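Long-range contacts in L-Ribose isomerase (Acinetobacter, PDB 4Q0S), which isomerises the rare sugar L-ribose, probably to its ketose L-ribulose, at a metal centre inside a cupin barrel: residues H117-T123 with M193-H199; E132-S138 with L198-P204. One frame throughout, in Å; residues are numbered along the deposited sequence.

Interaction 1 (H117-T123 with M193-H199). With CO (cobalt (II) ion), chain B; RB0 (D-ribitol), chain C.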
loop_
_atom_site.group_PDB
_atom_site.type_symbol
_atom_site.label_atom_id
_atom_site.label_comp_id
_atom_site.label_asym_id
_atom_site.label_seq_id
_atom_site.Cartn_x
_atom_site.Cartn_y
_atom_site.Cartn_z
ATOM N N HIS A 117 -1.783 -0.794 31.662
ATOM C CA HIS A 117 -2.465 0.406 32.115
ATOM C C HIS A 117 -3.939 0.277 31.785
ATOM O O HIS A 117 -4.354 -0.665 31.099
ATOM C CB HIS A 117 -1.892 1.647 31.419
ATOM C CG HIS A 117 -2.168 1.693 29.947
ATOM N ND1 HIS A 117 -1.550 0.854 29.046
ATOM C CD2 HIS A 117 -3.035 2.446 29.227
ATOM C CE1 HIS A 117 -2.025 1.086 27.833
ATOM N NE2 HIS A 117 -2.927 2.047 27.916
ATOM N N HIS A 118 -4.738 1.208 32.291
ATOM C CA HIS A 118 -6.156 1.205 31.986
ATOM C C HIS A 118 -6.628 2.641 31.967
ATOM O O HIS A 118 -5.963 3.522 32.510
ATOM C CB HIS A 118 -6.959 0.373 33.003
ATOM C CG HIS A 118 -7.225 1.066 34.301
ATOM N ND1 HIS A 118 -6.303 1.116 35.324
ATOM C CD2 HIS A 118 -8.319 1.726 34.749
ATOM C CE1 HIS A 118 -6.818 1.776 36.347
ATOM N NE2 HIS A 118 -8.040 2.157 36.022
ATOM N N HIS A 119 -7.761 2.877 31.320
ATOM C CA HIS A 119 -8.325 4.217 31.220
ATOM C C HIS A 119 -9.689 4.263 31.899
ATOM O O HIS A 119 -10.486 3.338 31.763
ATOM C CB HIS A 119 -8.485 4.606 29.750
ATOM C CG HIS A 119 -7.235 4.434 28.946
ATOM N ND1 HIS A 119 -6.138 5.253 29.096
ATOM C CD2 HIS A 119 -6.893 3.512 28.016
ATOM C CE1 HIS A 119 -5.172 4.844 28.294
ATOM N NE2 HIS A 119 -5.605 3.789 27.628
ATOM N N GLY A 120 -9.959 5.343 32.624
ATOM C CA GLY A 120 -11.245 5.461 33.277
ATOM C C GLY A 120 -12.310 5.860 32.272
ATOM O O GLY A 120 -13.467 5.440 32.381
ATOM N N ARG A 121 -11.916 6.649 31.271
ATOM C CA ARG A 121 -12.864 7.130 30.266
ATOM C C ARG A 121 -12.663 6.636 28.827
ATOM O O ARG A 121 -13.637 6.445 28.091
ATOM C CB ARG A 121 -12.852 8.662 30.271
ATOM C CG ARG A 121 -12.803 9.263 31.669
ATOM C CD ARG A 121 -12.672 10.771 31.622
ATOM N NE ARG A 121 -12.474 11.355 32.947
ATOM C CZ ARG A 121 -11.426 11.105 33.729
ATOM N NH1 ARG A 121 -10.471 10.276 33.325
ATOM N NH2 ARG A 121 -11.324 11.696 34.911
ATOM N N LYS A 122 -11.417 6.422 28.417
ATOM C CA LYS A 122 -11.158 6.004 27.042
ATOM C C LYS A 122 -11.314 4.535 26.663
ATOM O O LYS A 122 -10.698 3.646 27.254
ATOM C CB LYS A 122 -9.763 6.460 26.601
ATOM C CG LYS A 122 -9.446 6.103 25.140
ATOM C CD LYS A 122 -8.108 6.668 24.689
ATOM C CE LYS A 122 -6.948 6.007 25.420
ATOM N NZ LYS A 122 -5.652 6.640 25.056
ATOM N N THR A 123 -12.149 4.310 25.654
ATOM C CA THR A 123 -12.385 2.990 25.089
ATOM C C THR A 123 -11.607 2.984 23.761
ATOM O O THR A 123 -11.717 3.925 22.964
ATOM C CB THR A 123 -13.884 2.753 24.808
ATOM O OG1 THR A 123 -14.574 2.520 26.043
ATOM C CG2 THR A 123 -14.070 1.555 23.879
ATOM N N MET A 193 -11.204 -2.519 23.111
ATOM C CA MET A 193 -10.678 -2.583 24.469
ATOM C C MET A 193 -11.508 -1.562 25.241
ATOM O O MET A 193 -11.252 -0.359 25.166
ATOM C CB MET A 193 -9.199 -2.190 24.502
ATOM C CG MET A 193 -8.560 -2.241 25.895
ATOM S SD MET A 193 -8.660 -3.888 26.666
ATOM C CE MET A 193 -7.717 -4.901 25.475
ATOM N N HIS A 194 -12.522 -2.038 25.964
ATOM C CA HIS A 194 -13.377 -1.129 26.719
ATOM C C HIS A 194 -12.617 -0.385 27.798
ATOM O O HIS A 194 -11.612 -0.872 28.329
ATOM C CB HIS A 194 -14.542 -1.883 27.374
ATOM C CG HIS A 194 -15.589 -2.341 26.409
ATOM N ND1 HIS A 194 -16.241 -1.479 25.552
ATOM C CD2 HIS A 194 -16.116 -3.567 26.182
ATOM C CE1 HIS A 194 -17.125 -2.155 24.839
ATOM N NE2 HIS A 194 -17.069 -3.424 25.201
ATOM N N ARG A 195 -13.105 0.809 28.111
ATOM C CA ARG A 195 -12.512 1.620 29.153
ATOM C C ARG A 195 -12.582 0.818 30.454
ATOM O O ARG A 195 -13.407 -0.082 30.589
ATOM C CB ARG A 195 -13.298 2.923 29.302
ATOM C CG ARG A 195 -14.787 2.709 29.549
ATOM C CD ARG A 195 -15.498 4.019 29.830
ATOM N NE ARG A 195 -15.690 4.827 28.628
ATOM C CZ ARG A 195 -16.629 4.598 27.716
ATOM N NH1 ARG A 195 -17.468 3.584 27.868
ATOM N NH2 ARG A 195 -16.735 5.391 26.659
ATOM N N LYS A 196 -11.700 1.158 31.390
ATOM C CA LYS A 196 -11.602 0.529 32.704
ATOM C C LYS A 196 -11.016 -0.878 32.687
ATOM O O LYS A 196 -11.014 -1.571 33.702
ATOM C CB LYS A 196 -12.965 0.543 33.412
ATOM C CG LYS A 196 -13.418 1.956 33.800
ATOM C CD LYS A 196 -14.758 1.945 34.517
ATOM C CE LYS A 196 -15.097 3.320 35.084
ATOM N NZ LYS A 196 -15.195 4.341 34.012
ATOM N N HIS A 197 -10.494 -1.286 31.535
ATOM C CA HIS A 197 -9.876 -2.600 31.411
ATOM C C HIS A 197 -8.372 -2.486 31.310
ATOM O O HIS A 197 -7.859 -1.712 30.504
ATOM C CB HIS A 197 -10.401 -3.325 30.173
ATOM C CG HIS A 197 -11.743 -3.944 30.372
ATOM N ND1 HIS A 197 -11.902 -5.230 30.842
ATOM C CD2 HIS A 197 -12.988 -3.438 30.225
ATOM C CE1 HIS A 197 -13.191 -5.487 30.979
ATOM N NE2 HIS A 197 -13.871 -4.416 30.612
ATOM N N LEU A 198 -7.668 -3.256 32.131
ATOM C CA LEU A 198 -6.214 -3.268 32.095
ATOM C C LEU A 198 -5.776 -3.884 30.775
ATOM O O LEU A 198 -6.320 -4.899 30.338
ATOM C CB LEU A 198 -5.647 -4.110 33.235
ATOM C CG LEU A 198 -5.708 -3.550 34.655
ATOM C CD1 LEU A 198 -5.408 -4.672 35.641
ATOM C CD2 LEU A 198 -4.705 -2.408 34.804
ATOM N N HIS A 199 -4.793 -3.269 30.132
ATOM C CA HIS A 199 -4.297 -3.804 28.878
ATOM C C HIS A 199 -2.865 -3.385 28.602
ATOM O O HIS A 199 -2.364 -2.401 29.147
ATOM C CB HIS A 199 -5.204 -3.398 27.709
ATOM C CG HIS A 199 -5.363 -1.919 27.540
ATOM N ND1 HIS A 199 -6.140 -1.151 28.381
ATOM C CD2 HIS A 199 -4.826 -1.064 26.638
ATOM C CE1 HIS A 199 -6.072 0.115 28.005
ATOM N NE2 HIS A 199 -5.281 0.196 26.950
HETATM CO CO CO B . -4.618 2.338 26.370
HETATM C C1 RB0 C . -0.554 4.610 25.428
HETATM O O1 RB0 C . 0.390 5.442 26.081
HETATM C C2 RB0 C . -1.539 5.471 24.653
HETATM O O2 RB0 C . -2.420 6.135 25.556
HETATM C C3 RB0 C . -2.330 4.614 23.643
HETATM O O3 RB0 C . -3.074 5.458 22.775
HETATM C C4 RB0 C . -3.270 3.604 24.311
HETATM O O4 RB0 C . -3.550 4.010 25.642
HETATM C C5 RB0 C . -2.637 2.216 24.311
HETATM O O5 RB0 C . -3.576 1.248 24.779
HETATM O O HOH W 1 -8.921 0.784 29.839
HETATM O O HOH W 2 -9.500 1.181 27.057
HETATM O O HOH W 3 -16.839 1.005 25.995
#
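His117, His119 and His199 converge on one cobalt(II) ion, each giving it NE2; the metal lies 2.3 Å from NE2 of His117. Glu124 completes the protein ligands, the three-histidine, one-carboxylate set familiar from cupins, and D-ribitol adds O4 and O5, with its O4 2.1 Å from the cobalt. Imidazole suits this place because one nitrogen can bind metal while the other takes an orienting bond. In His199 that bond runs from ND1 to the carbonyl O of His197 at 2.8 Å, within the ring plane and nearly straight (165°), which fixes the ring's rotation; ND1 of His117 is hydrogen-bonded to Pro115 O and ND1 of His119 to Asp242 O. His117 and His199 are hydrogen-bonded neighbours on one sheet face, and with CG between backbone N and carbonyl carbon (chi1 67° and 58°) both bring NE2 to the cobalt. Lys122 lays CE over a face of the His119 ring, and its NZ makes weak hydrogen bonds to ribitol O2 and O4.

Behind this shell the backbones pair. His199 N donates to His117 O at 2.8 Å, and a water links His119 N to His197 O. Arg195, bent at chi3, sends NE to Arg121 O at 2.7 Å, from above the carbonyl plane, while Thr123 OG1 sits over the guanidinium face and accepts from Arg195 N. Lys196 NZ meets Gly120 O at 2.6 Å on a lone pair; both long cations also reach carbonyls of a second subunit.

The 193-199 loop thus leads from strand 191-193 of one sheet to strand 199-202 of the other, which pairs with 113-118.

Interaction 2 (E132-S138 with L198-P204). With CO (cobalt (II) ion), chain B; RB0 (D-ribitol), chain C.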
loop_
_atom_site.group_PDB
_atom_site.type_symbol
_atom_site.label_atom_id
_atom_site.label_comp_id
_atom_site.label_asym_id
_atom_site.label_seq_id
_atom_site.Cartn_x
_atom_site.Cartn_y
_atom_site.Cartn_z
ATOM N N GLU A 132 2.265 -8.238 13.819
ATOM C CA GLU A 132 1.223 -8.884 14.605
ATOM C C GLU A 132 1.234 -8.273 15.984
ATOM O O GLU A 132 2.282 -7.884 16.494
ATOM C CB GLU A 132 1.452 -10.396 14.689
ATOM C CG GLU A 132 1.650 -11.041 13.326
ATOM C CD GLU A 132 1.174 -12.480 13.260
ATOM O OE1 GLU A 132 1.215 -13.188 14.291
ATOM O OE2 GLU A 132 0.766 -12.908 12.160
ATOM N N MET A 133 0.060 -8.187 16.583
ATOM C CA MET A 133 -0.064 -7.575 17.884
ATOM C C MET A 133 -0.499 -8.562 18.952
ATOM O O MET A 133 -1.534 -9.223 18.824
ATOM C CB MET A 133 -1.060 -6.424 17.782
ATOM C CG MET A 133 -1.376 -5.723 19.074
ATOM S SD MET A 133 -2.759 -4.611 18.801
ATOM C CE MET A 133 -2.438 -3.324 20.037
ATOM N N GLU A 134 0.310 -8.673 20.000
ATOM C CA GLU A 134 -0.013 -9.558 21.106
ATOM C C GLU A 134 -0.533 -8.686 22.232
ATOM O O GLU A 134 0.202 -7.883 22.816
ATOM C CB GLU A 134 1.217 -10.360 21.542
ATOM C CG GLU A 134 1.573 -11.460 20.549
ATOM C CD GLU A 134 2.658 -12.399 21.050
ATOM O OE1 GLU A 134 2.425 -13.624 21.035
ATOM O OE2 GLU A 134 3.738 -11.927 21.450
ATOM N N VAL A 135 -1.821 -8.839 22.506
ATOM C CA VAL A 135 -2.496 -8.064 23.534
ATOM C C VAL A 135 -2.691 -8.886 24.798
ATOM O O VAL A 135 -3.091 -10.049 24.750
ATOM C CB VAL A 135 -3.882 -7.575 23.036
ATOM C CG1 VAL A 135 -4.476 -6.574 24.023
ATOM C CG2 VAL A 135 -3.747 -6.942 21.656
ATOM N N PHE A 136 -2.386 -8.267 25.929
ATOM C CA PHE A 136 -2.538 -8.899 27.227
ATOM C C PHE A 136 -3.541 -7.997 27.924
ATOM O O PHE A 136 -3.406 -6.771 27.890
ATOM C CB PHE A 136 -1.193 -8.897 27.964
ATOM C CG PHE A 136 -0.053 -9.431 27.136
ATOM C CD1 PHE A 136 0.118 -10.804 26.955
ATOM C CD2 PHE A 136 0.818 -8.558 26.491
ATOM C CE1 PHE A 136 1.142 -11.299 26.140
ATOM C CE2 PHE A 136 1.841 -9.041 25.675
ATOM C CZ PHE A 136 2.004 -10.415 25.499
ATOM N N TYR A 137 -4.566 -8.584 28.534
ATOM C CA TYR A 137 -5.562 -7.767 29.198
ATOM C C TYR A 137 -6.369 -8.500 30.260
ATOM O O TYR A 137 -6.342 -9.726 30.355
ATOM C CB TYR A 137 -6.530 -7.184 28.169
ATOM C CG TYR A 137 -7.392 -8.229 27.494
ATOM C CD1 TYR A 137 -6.870 -9.056 26.505
ATOM C CD2 TYR A 137 -8.734 -8.394 27.853
ATOM C CE1 TYR A 137 -7.656 -10.019 25.879
ATOM C CE2 TYR A 137 -9.529 -9.360 27.238
ATOM C CZ TYR A 137 -8.986 -10.166 26.251
ATOM O OH TYR A 137 -9.763 -11.105 25.615
ATOM N N SER A 138 -7.091 -7.713 31.053
ATOM C CA SER A 138 -7.952 -8.235 32.105
ATOM C C SER A 138 -9.367 -8.198 31.542
ATOM O O SER A 138 -9.865 -7.138 31.172
ATOM C CB SER A 138 -7.874 -7.354 33.352
ATOM O OG SER A 138 -8.761 -7.830 34.354
ATOM N N LEU A 198 -7.668 -3.256 32.131
ATOM C CA LEU A 198 -6.214 -3.268 32.095
ATOM C C LEU A 198 -5.776 -3.884 30.775
ATOM O O LEU A 198 -6.320 -4.899 30.338
ATOM C CB LEU A 198 -5.647 -4.110 33.235
ATOM C CG LEU A 198 -5.708 -3.550 34.655
ATOM C CD1 LEU A 198 -5.408 -4.672 35.641
ATOM C CD2 LEU A 198 -4.705 -2.408 34.804
ATOM N N HIS A 199 -4.793 -3.269 30.132
ATOM C CA HIS A 199 -4.297 -3.804 28.878
ATOM C C HIS A 199 -2.865 -3.385 28.602
ATOM O O HIS A 199 -2.364 -2.401 29.147
ATOM C CB HIS A 199 -5.204 -3.398 27.709
ATOM C CG HIS A 199 -5.363 -1.919 27.540
ATOM N ND1 HIS A 199 -6.140 -1.151 28.381
ATOM C CD2 HIS A 199 -4.826 -1.064 26.638
ATOM C CE1 HIS A 199 -6.072 0.115 28.005
ATOM N NE2 HIS A 199 -5.281 0.196 26.950
ATOM N N ALA A 200 -2.213 -4.181 27.765
ATOM C CA ALA A 200 -0.840 -3.968 27.352
ATOM C C ALA A 200 -0.683 -4.765 26.063
ATOM O O ALA A 200 -1.500 -5.635 25.758
ATOM C CB ALA A 200 0.126 -4.496 28.417
ATOM N N PHE A 201 0.350 -4.457 25.292
ATOM C CA PHE A 201 0.577 -5.187 24.062
ATOM C C PHE A 201 2.014 -5.048 23.606
ATOM O O PHE A 201 2.701 -4.095 23.967
ATOM C CB PHE A 201 -0.399 -4.721 22.973
ATOM C CG PHE A 201 -0.338 -3.247 22.666
ATOM C CD1 PHE A 201 0.633 -2.737 21.806
ATOM C CD2 PHE A 201 -1.281 -2.372 23.206
ATOM C CE1 PHE A 201 0.660 -1.372 21.485
ATOM C CE2 PHE A 201 -1.263 -1.008 22.892
ATOM C CZ PHE A 201 -0.290 -0.509 22.027
ATOM N N ARG A 202 2.472 -6.020 22.827
ATOM C CA ARG A 202 3.833 -6.001 22.327
ATOM C C ARG A 202 3.883 -6.544 20.911
ATOM O O ARG A 202 2.925 -7.142 20.417
ATOM C CB ARG A 202 4.746 -6.889 23.183
ATOM C CG ARG A 202 4.543 -8.381 22.909
ATOM C CD ARG A 202 5.668 -9.254 23.478
ATOM N NE ARG A 202 5.540 -10.641 23.027
ATOM C CZ ARG A 202 6.417 -11.604 23.292
ATOM N NH1 ARG A 202 7.502 -11.342 24.014
ATOM N NH2 ARG A 202 6.218 -12.831 22.822
ATOM N N CYS A 203 5.031 -6.329 20.285
ATOM C CA CYS A 203 5.319 -6.836 18.965
ATOM C C CYS A 203 6.156 -8.077 19.270
ATOM O O CYS A 203 7.070 -8.015 20.092
ATOM C CB CYS A 203 6.166 -5.828 18.186
ATOM S SG CYS A 203 6.814 -6.452 16.624
ATOM N N PRO A 204 5.834 -9.224 18.657
ATOM C CA PRO A 204 6.630 -10.428 18.927
ATOM C C PRO A 204 8.108 -10.112 18.681
ATOM O O PRO A 204 8.444 -9.393 17.739
ATOM C CB PRO A 204 6.079 -11.438 17.925
ATOM C CG PRO A 204 4.654 -11.033 17.797
ATOM C CD PRO A 204 4.731 -9.519 17.726
HETATM CO CO CO B . -4.618 2.338 26.370
HETATM C C1 RB0 C . -0.554 4.610 25.428
HETATM O O1 RB0 C . 0.390 5.442 26.081
HETATM C C2 RB0 C . -1.539 5.471 24.653
HETATM O O2 RB0 C . -2.420 6.135 25.556
HETATM C C3 RB0 C . -2.330 4.614 23.643
HETATM O O3 RB0 C . -3.074 5.458 22.775
HETATM C C4 RB0 C . -3.270 3.604 24.311
HETATM O O4 RB0 C . -3.550 4.010 25.642
HETATM C C5 RB0 C . -2.637 2.216 24.311
HETATM O O5 RB0 C . -3.576 1.248 24.779
HETATM O O HOH W 4 4.397 -15.381 21.591
#
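Neighbouring antiparallel strands of one sheet of the cupin barrel, 132-137 and 199-202, make this contact. Glu134 with Arg202 and Phe136 with Ala200 are hydrogen-bonded pairs; Val135 with Phe201 and Tyr137 with His199 are the non-hydrogen-bonded ones between and beyond. Phe136 N reaches Ala200 O at 2.8 Å and an almost straight 177°, and Ser138 N to Leu198 O carries the pairing on.

The side chains divide between two faces. On the face of His199 and Phe201, Met133 runs extended until its methyl CE stands over the Phe201 ring, 3.5 Å from the centroid and 16° off the normal: a CH-pi contact, with SD farther off above the same face. An unbranched, flexible thioether suits this task, since it can bring its terminal methyl over the face of an aromatic ring. Phe201 in turn offers its edge to the ligand, CE2 lying 3.7 Å from ribitol O5.

On the other face Glu134 and Arg202 lie side by side, pointing the same way, their planar ends only 19° apart. Arg202 grips side-on: NE meets Glu134 OE2 at 2.7 Å, and NH2 meets that same OE2 at 3.0 Å on its syn lone pair. The other oxygen, OE1, accepts from a water and bonds to Tyr181 OH. CG of Arg202 comes to the edge of the Phe136 ring, 3.9 Å from its CE2, so the aliphatic part of the arginine packs while its polar end pairs.

Two donors on one carboxylate oxygen hold the buried Glu134 nearly coplanar with the guanidinium, and the paired opposite charge would be expected to favour an ionised glutamate; on the face toward the metal, Met133 packs on Phe201, whose edge borders the ribitol, while His199 binds the cobalt.

How the interactions relate
Both contacts are buried and share Leu198 and His199, where the loop of 193-199 runs into strand 199-202. That strand lies between 113-118 and 132-137; interaction 1 meets one flank at its first residue, and interaction 2 pairs along the other. Interaction 1, at the end of the barrel strands, is mainly polar: metal bonds, waters, and arginine and lysine donating to carbonyl oxygens, some of them across the subunit interface. Interaction 2, untouched by other chains, is regular strand pairing with a largely aromatic face that includes the metal ligand His199, and a salt bridge beside Phe136 and Ala200 on the reverse. They meet directly where Met193 CE packs on Val135 and Tyr137, and His197 ND1 probably bonds to Ser138 O.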